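Local coordinates for integron gene cassette protein HFX_CASS3 (Uncultured bacterium, PDB 3FYN) that is of unknown function but is a GNAT-family protein that probably transfers an acyl group, such as acetyl from acetyl-CoA, to an unidentified acceptor, at residues D105-V108 and A112-K115; V34-R39 and I73-E78; G84-T89 and Q123-G128. All blocks are in the same frame, centred on the assembly; numbering follows the deposited sequence. Where two conformers were deposited one is given.

Contact 1: residues D105-V108 and A112-K115; sequences DFFV and ARGK. With MG (magnesium ion), chain B; ACT (acetate ion), chain C.
Arg113 reaches back from the loop 112-115 to the end of strand 98-108 and fastens its guanidinium to the carbonyl of Val108. The main polar link is Arg113 NE to Val108 O, at 2.7 Å with an N-H...O angle of 143°. A weak second bond runs to the same oxygen from Arg113 NH2 at 3.0 Å, so one acceptor takes a fork of two donors. NE sits tilted from the carbonyl plane. The chain, extended from CG to NE, carries the group there, with CG beside the backbone N and anti to the carbonyl carbon.

The same NH2 comes obliquely to the Phe107 ring, 3.5 Å from Phe107 CE1; ring and guanidinium planes stand 84° apart, with the ring atom at the guanidinium edge. Apolar packing centres on Val108 CG1, which meets Ala112 CB at 3.7 Å and also lies against Arg113 CG.

Two bound ions mark the ends of the contact. Gly114 N donates an almost straight bond (176°) to acetate OXT at 2.8 Å, and Gly118 N holds the acetate as well. Arg113 opens the R-x-x-G-x-G/A signature of GNAT enzymes, whose loop amides bind the pyrophosphate of acetyl-CoA; the acetate, probably from the crystallisation liquor, sits where such an anion would be expected. At the far end Asp105 OD1 binds magnesium at 2.2 Å, with five waters completing six ligands. Asp105 OD2 accepts a hydrogen bond from one of those waters at 2.6 Å, which ties both carboxylate oxygens to the hydrated ion.

Helix 34-47 lies over one side, where Glu47 forms a salt bridge with Arg113 NH2 and Phe44 meets the Phe107 ring. On the other side Phe106 packs on Ala121 and Leu122 of helix 117-131, while strand 81-93 pairs alongside.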
# COMPACT_ATOMS: atom_id res chain seq x y z
N ASP A 105 2.16 -10.02 -4.70
CA ASP A 105 2.96 -10.95 -5.48
C ASP A 105 2.02 -11.96 -6.10
O ASP A 105 0.96 -12.25 -5.54
CB ASP A 105 4.02 -11.65 -4.63
CG ASP A 105 5.41 -11.05 -4.81
OD1 ASP A 105 5.63 -10.39 -5.85
OD2 ASP A 105 6.28 -11.25 -3.95
N PHE A 106 2.40 -12.50 -7.25
CA PHE A 106 1.50 -13.32 -8.03
C PHE A 106 2.36 -14.15 -8.97
O PHE A 106 3.07 -13.61 -9.82
CB PHE A 106 0.55 -12.40 -8.81
CG PHE A 106 -0.48 -13.11 -9.64
CD1 PHE A 106 -0.87 -14.41 -9.35
CD2 PHE A 106 -1.10 -12.45 -10.69
CE1 PHE A 106 -1.84 -15.04 -10.12
CE2 PHE A 106 -2.07 -13.07 -11.45
CZ PHE A 106 -2.44 -14.37 -11.17
N PHE A 107 2.31 -15.46 -8.80
CA PHE A 107 3.14 -16.37 -9.58
C PHE A 107 2.37 -17.63 -9.94
O PHE A 107 1.76 -18.27 -9.08
CB PHE A 107 4.40 -16.74 -8.80
CG PHE A 107 5.28 -17.76 -9.50
CD1 PHE A 107 5.95 -17.43 -10.67
CD2 PHE A 107 5.45 -19.03 -8.96
CE1 PHE A 107 6.78 -18.36 -11.30
CE2 PHE A 107 6.28 -19.96 -9.59
CZ PHE A 107 6.94 -19.62 -10.76
N VAL A 108 2.41 -17.97 -11.22
CA VAL A 108 1.95 -19.27 -11.69
C VAL A 108 3.12 -19.92 -12.42
O VAL A 108 3.74 -19.28 -13.26
CB VAL A 108 0.76 -19.13 -12.65
CG1 VAL A 108 0.38 -20.49 -13.24
CG2 VAL A 108 -0.43 -18.50 -11.94
N ALA A 112 1.96 -24.16 -15.97
CA ALA A 112 0.57 -24.06 -15.55
C ALA A 112 -0.10 -22.79 -16.07
O ALA A 112 -1.27 -22.54 -15.78
CB ALA A 112 0.46 -24.15 -14.03
N ARG A 113 0.64 -22.00 -16.85
CA ARG A 113 0.09 -20.77 -17.42
C ARG A 113 -0.79 -21.04 -18.63
O ARG A 113 -0.67 -22.08 -19.28
CB ARG A 113 1.22 -19.80 -17.79
CG ARG A 113 1.94 -19.24 -16.58
CD ARG A 113 3.19 -18.47 -16.95
NE ARG A 113 3.99 -18.24 -15.77
CZ ARG A 113 5.27 -17.86 -15.77
NH1 ARG A 113 5.89 -17.64 -16.92
NH2 ARG A 113 5.91 -17.69 -14.63
N GLY A 114 -1.67 -20.10 -18.94
CA GLY A 114 -2.53 -20.21 -20.10
C GLY A 114 -3.69 -21.18 -19.92
O GLY A 114 -4.28 -21.63 -20.90
N LYS A 115 -4.02 -21.50 -18.67
CA LYS A 115 -5.09 -22.44 -18.37
C LYS A 115 -6.25 -21.77 -17.62
O LYS A 115 -7.21 -22.43 -17.26
CB LYS A 115 -4.56 -23.61 -17.54
CG LYS A 115 -3.41 -24.36 -18.18
CD LYS A 115 -2.94 -25.50 -17.29
CE LYS A 115 -1.81 -26.29 -17.93
NZ LYS A 115 -1.29 -27.34 -17.01
MG MG B . 7.22 -8.93 -6.39
C ACT C . -1.83 -17.50 -16.12
O ACT C . -2.58 -18.23 -15.45
OXT ACT C . -1.75 -17.76 -17.33
CH3 ACT C . -1.06 -16.37 -15.49
O HOH W 1 8.21 -9.57 -4.35
O HOH W 2 8.51 -10.59 -7.51
O HOH W 3 8.68 -7.28 -6.91
O HOH W 4 5.81 -7.47 -5.37
O HOH W 5 6.08 -8.43 -8.44

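Contact 2: residues V34-R39 and I73-E78; sequences VPVLVR and IWLIAE
Leu37 points its CD2 methyl from helix 34-47 down onto strand 71-78, where it meets Ile73 and Leu75 together. In this GNAT-type alpha/beta fold, helix 34-47 lies across one face of a mixed sheet whose other face carries helix 117-131. The short axes of 34-39 and 73-78 run 10.6 Å apart with 78° between their directions, so the helix passes nearly square over the strand and few residues of either can touch. The closest CA pair is Leu37 with Leu75.

The two main pairings differ in attitude. Leu37 and Ile73 reach toward each other tip to tip, Leu37 CD2 lying 3.8 Å from Ile73 CG2. Ile73 leaves the strand on the helix side, and its CG2, anti to the backbone N, is the branch turned to Leu37. Leu37 and Leu75 instead cross at a slant, bringing their two CD2 methyls, Leu37 CD2 and Leu75 CD2, within 3.7 Å.

Val36, one position earlier on the helix, adds a looser touch on the same Leu75 methyl: Val36 CG1 is 4.3 Å from Leu75 CD2. No hydrogen bond crosses the interface, which is held by methyl packing alone. Between Ile73 and Leu75, Trp74 turns its side chain away from this helix and packs on Thr124 and Val125 of helix 117-131, as expected of a strand covered on both faces. Helix 54-66 closes one border, its Phe61 touching both Leu37 and Ile73. Leu75 presents more than its end methyl to the helix, since its branch carbon, Leu75 CG, is also 4.2 Å from Leu37 CD2.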
# COMPACT_ATOMS: atom_id res chain seq x y z
N VAL A 34 4.29 -22.98 4.27
CA VAL A 34 5.46 -22.11 4.11
C VAL A 34 6.57 -22.75 3.26
O VAL A 34 7.12 -22.10 2.38
CB VAL A 34 6.01 -21.60 5.46
CG1 VAL A 34 7.39 -20.96 5.29
CG2 VAL A 34 5.04 -20.60 6.08
N PRO A 35 6.89 -24.03 3.49
CA PRO A 35 7.94 -24.60 2.64
C PRO A 35 7.60 -24.54 1.14
O PRO A 35 8.49 -24.24 0.34
CB PRO A 35 8.04 -26.05 3.13
CG PRO A 35 7.67 -25.95 4.58
CD PRO A 35 6.57 -24.92 4.63
N VAL A 36 6.36 -24.83 0.78
CA VAL A 36 5.96 -24.76 -0.63
C VAL A 36 5.92 -23.31 -1.13
O VAL A 36 6.34 -23.02 -2.25
CB VAL A 36 4.62 -25.49 -0.88
CG1 VAL A 36 4.02 -25.06 -2.21
CG2 VAL A 36 4.83 -27.01 -0.86
N LEU A 37 5.45 -22.39 -0.29
CA LEU A 37 5.43 -20.98 -0.67
C LEU A 37 6.84 -20.46 -0.95
O LEU A 37 7.06 -19.71 -1.90
CB LEU A 37 4.77 -20.13 0.43
CG LEU A 37 3.24 -20.27 0.45
CD1 LEU A 37 2.67 -19.77 1.78
CD2 LEU A 37 2.61 -19.54 -0.74
N VAL A 38 7.78 -20.86 -0.11
CA VAL A 38 9.17 -20.46 -0.29
C VAL A 38 9.75 -21.01 -1.60
O VAL A 38 10.44 -20.29 -2.32
CB VAL A 38 10.04 -20.85 0.91
CG1 VAL A 38 11.51 -20.60 0.62
CG2 VAL A 38 9.61 -20.05 2.14
N ARG A 39 9.46 -22.27 -1.91
CA ARG A 39 9.92 -22.84 -3.17
C ARG A 39 9.33 -22.09 -4.36
O ARG A 39 10.04 -21.77 -5.32
CB ARG A 39 9.58 -24.33 -3.29
CG ARG A 39 9.98 -24.89 -4.65
CD ARG A 39 9.82 -26.39 -4.73
NE ARG A 39 8.42 -26.80 -4.74
CZ ARG A 39 7.74 -27.15 -3.66
NH1 ARG A 39 8.34 -27.14 -2.47
NH2 ARG A 39 6.47 -27.51 -3.75
N ILE A 73 -2.84 -14.95 1.91
CA ILE A 73 -2.15 -15.69 0.86
C ILE A 73 -3.03 -16.86 0.42
O ILE A 73 -3.65 -17.52 1.25
CB ILE A 73 -0.81 -16.25 1.37
CG1 ILE A 73 0.04 -15.12 1.98
CG2 ILE A 73 -0.05 -16.95 0.24
CD1 ILE A 73 1.29 -15.61 2.69
N TRP A 74 -3.10 -17.08 -0.89
CA TRP A 74 -3.77 -18.25 -1.45
C TRP A 74 -2.79 -19.06 -2.28
O TRP A 74 -1.88 -18.49 -2.90
CB TRP A 74 -4.92 -17.82 -2.36
CG TRP A 74 -6.12 -17.25 -1.69
CD1 TRP A 74 -7.27 -17.92 -1.36
CD2 TRP A 74 -6.32 -15.89 -1.30
NE1 TRP A 74 -8.17 -17.06 -0.78
CE2 TRP A 74 -7.61 -15.81 -0.73
CE3 TRP A 74 -5.54 -14.73 -1.38
CZ2 TRP A 74 -8.14 -14.62 -0.24
CZ3 TRP A 74 -6.07 -13.54 -0.89
CH2 TRP A 74 -7.35 -13.50 -0.33
N LEU A 75 -2.98 -20.38 -2.30
CA LEU A 75 -2.21 -21.26 -3.16
C LEU A 75 -3.10 -21.69 -4.31
O LEU A 75 -4.32 -21.79 -4.17
CB LEU A 75 -1.73 -22.49 -2.39
CG LEU A 75 -0.46 -22.24 -1.57
CD1 LEU A 75 -0.34 -23.22 -0.41
CD2 LEU A 75 0.77 -22.30 -2.45
N ILE A 76 -2.47 -21.94 -5.45
CA ILE A 76 -3.18 -22.34 -6.65
C ILE A 76 -2.85 -23.80 -6.89
O ILE A 76 -1.69 -24.15 -7.07
CB ILE A 76 -2.75 -21.48 -7.85
CG1 ILE A 76 -3.05 -20.00 -7.55
CG2 ILE A 76 -3.46 -21.93 -9.12
CD1 ILE A 76 -2.49 -19.04 -8.58
N ALA A 77 -3.88 -24.64 -6.87
CA ALA A 77 -3.70 -26.08 -6.89
C ALA A 77 -4.01 -26.70 -8.24
O ALA A 77 -4.91 -26.27 -8.95
CB ALA A 77 -4.55 -26.74 -5.82
N GLU A 78 -3.24 -27.72 -8.59
CA GLU A 78 -3.51 -28.54 -9.76
C GLU A 78 -3.11 -29.96 -9.39
O GLU A 78 -1.95 -30.22 -9.10
CB GLU A 78 -2.68 -28.04 -10.95
CG GLU A 78 -2.97 -28.73 -12.26
CD GLU A 78 -2.10 -28.21 -13.39
OE1 GLU A 78 -0.85 -28.21 -13.24
OE2 GLU A 78 -2.65 -27.79 -14.43

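Contact 3: residues G84-T89 and Q123-G128; sequences GYIVLT and QTVKQG
Val125 spreads its two methyls over Ile86 and Leu88, one branch to each residue of the strand. Its CG2 methyl settles against Ile86, 3.7 Å from Ile86 CD1 and equally 3.7 Å from Ile86 CG2. Ile86 CG1, the methylene between CB and CD1, is 3.9 Å from the same Val125 CG2, so the isoleucine wraps round this methyl with three carbons. Its chi1 of -171° sets CG1 anti to the backbone N and leaves CG2 between the backbone N and the carbonyl carbon.

The other methyl, Val125 CG1, lies 3.9 Å from Leu88 CD1, and Leu88 CB follows at 4.1 Å. Both strand side chains slant across the valine. In the GNAT fold this is the sheet face under helix 117-131, the helix of the beta-alpha-beta crossover that links strand 98-108 to the parallel strand 136-140. Ile86 and Leu88, two residues apart, face the helix, whereas Val87 between them turns to the opposite face and packs on Met94 of the second subunit. No hydrogen bond joins strand and helix here; the contact is wholly aliphatic and buried. Trp74 of the neighbouring strand 71-78 borders it, touching Ile86 and Leu88, and Phe106 packs on Ile86 from strand 98-108, the neighbour on the other side of 81-93.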
# COMPACT_ATOMS: atom_id res chain seq x y z
N GLY A 84 1.15 -22.45 -8.03
CA GLY A 84 1.22 -21.01 -7.99
C GLY A 84 0.73 -20.45 -6.68
O GLY A 84 0.26 -21.20 -5.81
N TYR A 85 0.83 -19.14 -6.52
CA TYR A 85 0.30 -18.49 -5.33
C TYR A 85 0.03 -17.02 -5.61
O TYR A 85 0.51 -16.46 -6.60
CB TYR A 85 1.26 -18.64 -4.14
CG TYR A 85 2.52 -17.81 -4.23
CD1 TYR A 85 3.58 -18.20 -5.03
CD2 TYR A 85 2.64 -16.61 -3.52
CE1 TYR A 85 4.74 -17.44 -5.12
CE2 TYR A 85 3.79 -15.85 -3.60
CZ TYR A 85 4.83 -16.26 -4.40
OH TYR A 85 5.97 -15.50 -4.49
N ILE A 86 -0.75 -16.42 -4.73
CA ILE A 86 -1.06 -15.00 -4.85
C ILE A 86 -1.15 -14.40 -3.46
O ILE A 86 -1.67 -15.02 -2.53
CB ILE A 86 -2.37 -14.78 -5.66
CG1 ILE A 86 -2.58 -13.29 -5.97
CG2 ILE A 86 -3.58 -15.39 -4.96
CD1 ILE A 86 -3.57 -13.05 -7.10
N VAL A 87 -0.62 -13.19 -3.33
CA VAL A 87 -0.55 -12.52 -2.04
C VAL A 87 -1.32 -11.22 -2.09
O VAL A 87 -1.10 -10.39 -2.96
CB VAL A 87 0.91 -12.21 -1.65
CG1 VAL A 87 0.95 -11.50 -0.32
CG2 VAL A 87 1.72 -13.50 -1.60
N LEU A 88 -2.24 -11.05 -1.14
CA LEU A 88 -2.96 -9.80 -0.95
C LEU A 88 -2.40 -9.09 0.28
O LEU A 88 -2.34 -9.66 1.36
CB LEU A 88 -4.45 -10.10 -0.72
CG LEU A 88 -5.32 -8.94 -0.21
CD1 LEU A 88 -5.51 -7.88 -1.28
CD2 LEU A 88 -6.66 -9.47 0.26
N THR A 89 -1.99 -7.83 0.12
CA THR A 89 -1.62 -7.04 1.29
C THR A 89 -2.58 -5.87 1.45
O THR A 89 -3.17 -5.41 0.47
CB THR A 89 -0.16 -6.56 1.24
OG1 THR A 89 0.04 -5.77 0.07
CG2 THR A 89 0.78 -7.75 1.22
N GLN A 123 -9.83 -13.44 -9.25
CA GLN A 123 -11.23 -13.38 -8.84
C GLN A 123 -11.39 -13.72 -7.37
O GLN A 123 -12.19 -13.12 -6.66
CB GLN A 123 -12.09 -14.30 -9.71
CG GLN A 123 -12.32 -13.76 -11.10
CD GLN A 123 -12.93 -12.37 -11.08
OE1 GLN A 123 -14.02 -12.17 -10.55
NE2 GLN A 123 -12.22 -11.40 -11.64
N THR A 124 -10.61 -14.69 -6.91
CA THR A 124 -10.63 -15.09 -5.51
C THR A 124 -10.17 -13.95 -4.61
O THR A 124 -10.78 -13.67 -3.58
CB THR A 124 -9.77 -16.34 -5.28
OG1 THR A 124 -10.35 -17.43 -5.99
CG2 THR A 124 -9.72 -16.69 -3.81
N VAL A 125 -9.08 -13.29 -4.99
CA VAL A 125 -8.60 -12.16 -4.21
C VAL A 125 -9.63 -11.02 -4.21
O VAL A 125 -9.88 -10.42 -3.17
CB VAL A 125 -7.23 -11.65 -4.73
CG1 VAL A 125 -6.83 -10.36 -4.02
CG2 VAL A 125 -6.16 -12.73 -4.53
N LYS A 126 -10.22 -10.74 -5.36
CA LYS A 126 -11.22 -9.68 -5.44
C LYS A 126 -12.42 -10.00 -4.55
O LYS A 126 -12.92 -9.14 -3.83
CB LYS A 126 -11.65 -9.43 -6.89
CG LYS A 126 -12.59 -8.26 -7.07
CD LYS A 126 -12.61 -7.77 -8.51
CE LYS A 126 -13.02 -8.86 -9.48
NZ LYS A 126 -13.05 -8.37 -10.88
N GLN A 127 -12.87 -11.25 -4.58
CA GLN A 127 -13.97 -11.65 -3.69
C GLN A 127 -13.56 -11.50 -2.22
O GLN A 127 -14.34 -11.02 -1.39
CB GLN A 127 -14.41 -13.09 -3.96
CG GLN A 127 -15.56 -13.53 -3.05
CD GLN A 127 -16.83 -12.74 -3.30
OE1 GLN A 127 -17.39 -12.14 -2.38
NE2 GLN A 127 -17.28 -12.73 -4.54
N GLY A 128 -12.34 -11.90 -1.91
CA GLY A 128 -11.83 -11.75 -0.56
C GLY A 128 -11.85 -10.29 -0.11
O GLY A 128 -12.24 -9.98 1.01

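In the fold
All three contacts meet in one sheet, their centres 12 Å from each other. Contact 2 lies on the face under helix 34-47 and contact 3 on the reverse under helix 117-131; the strands of the two are paired, Trp74 O accepting from Ile86 N at 3.0 Å. Contact 1 joins on through the next strand, with Tyr85 N to Phe107 O at 2.9 Å. Its loop, which holds the acetate at the probable acetyl-CoA anion site, also returns to contact 2, where Lys115 NZ forms a 3.0 Å salt bridge with Glu78 OE2. The side chains of Ile73 and Ile86, in contacts 2 and 3, lie about 13 and 11 Å from a bound magnesium.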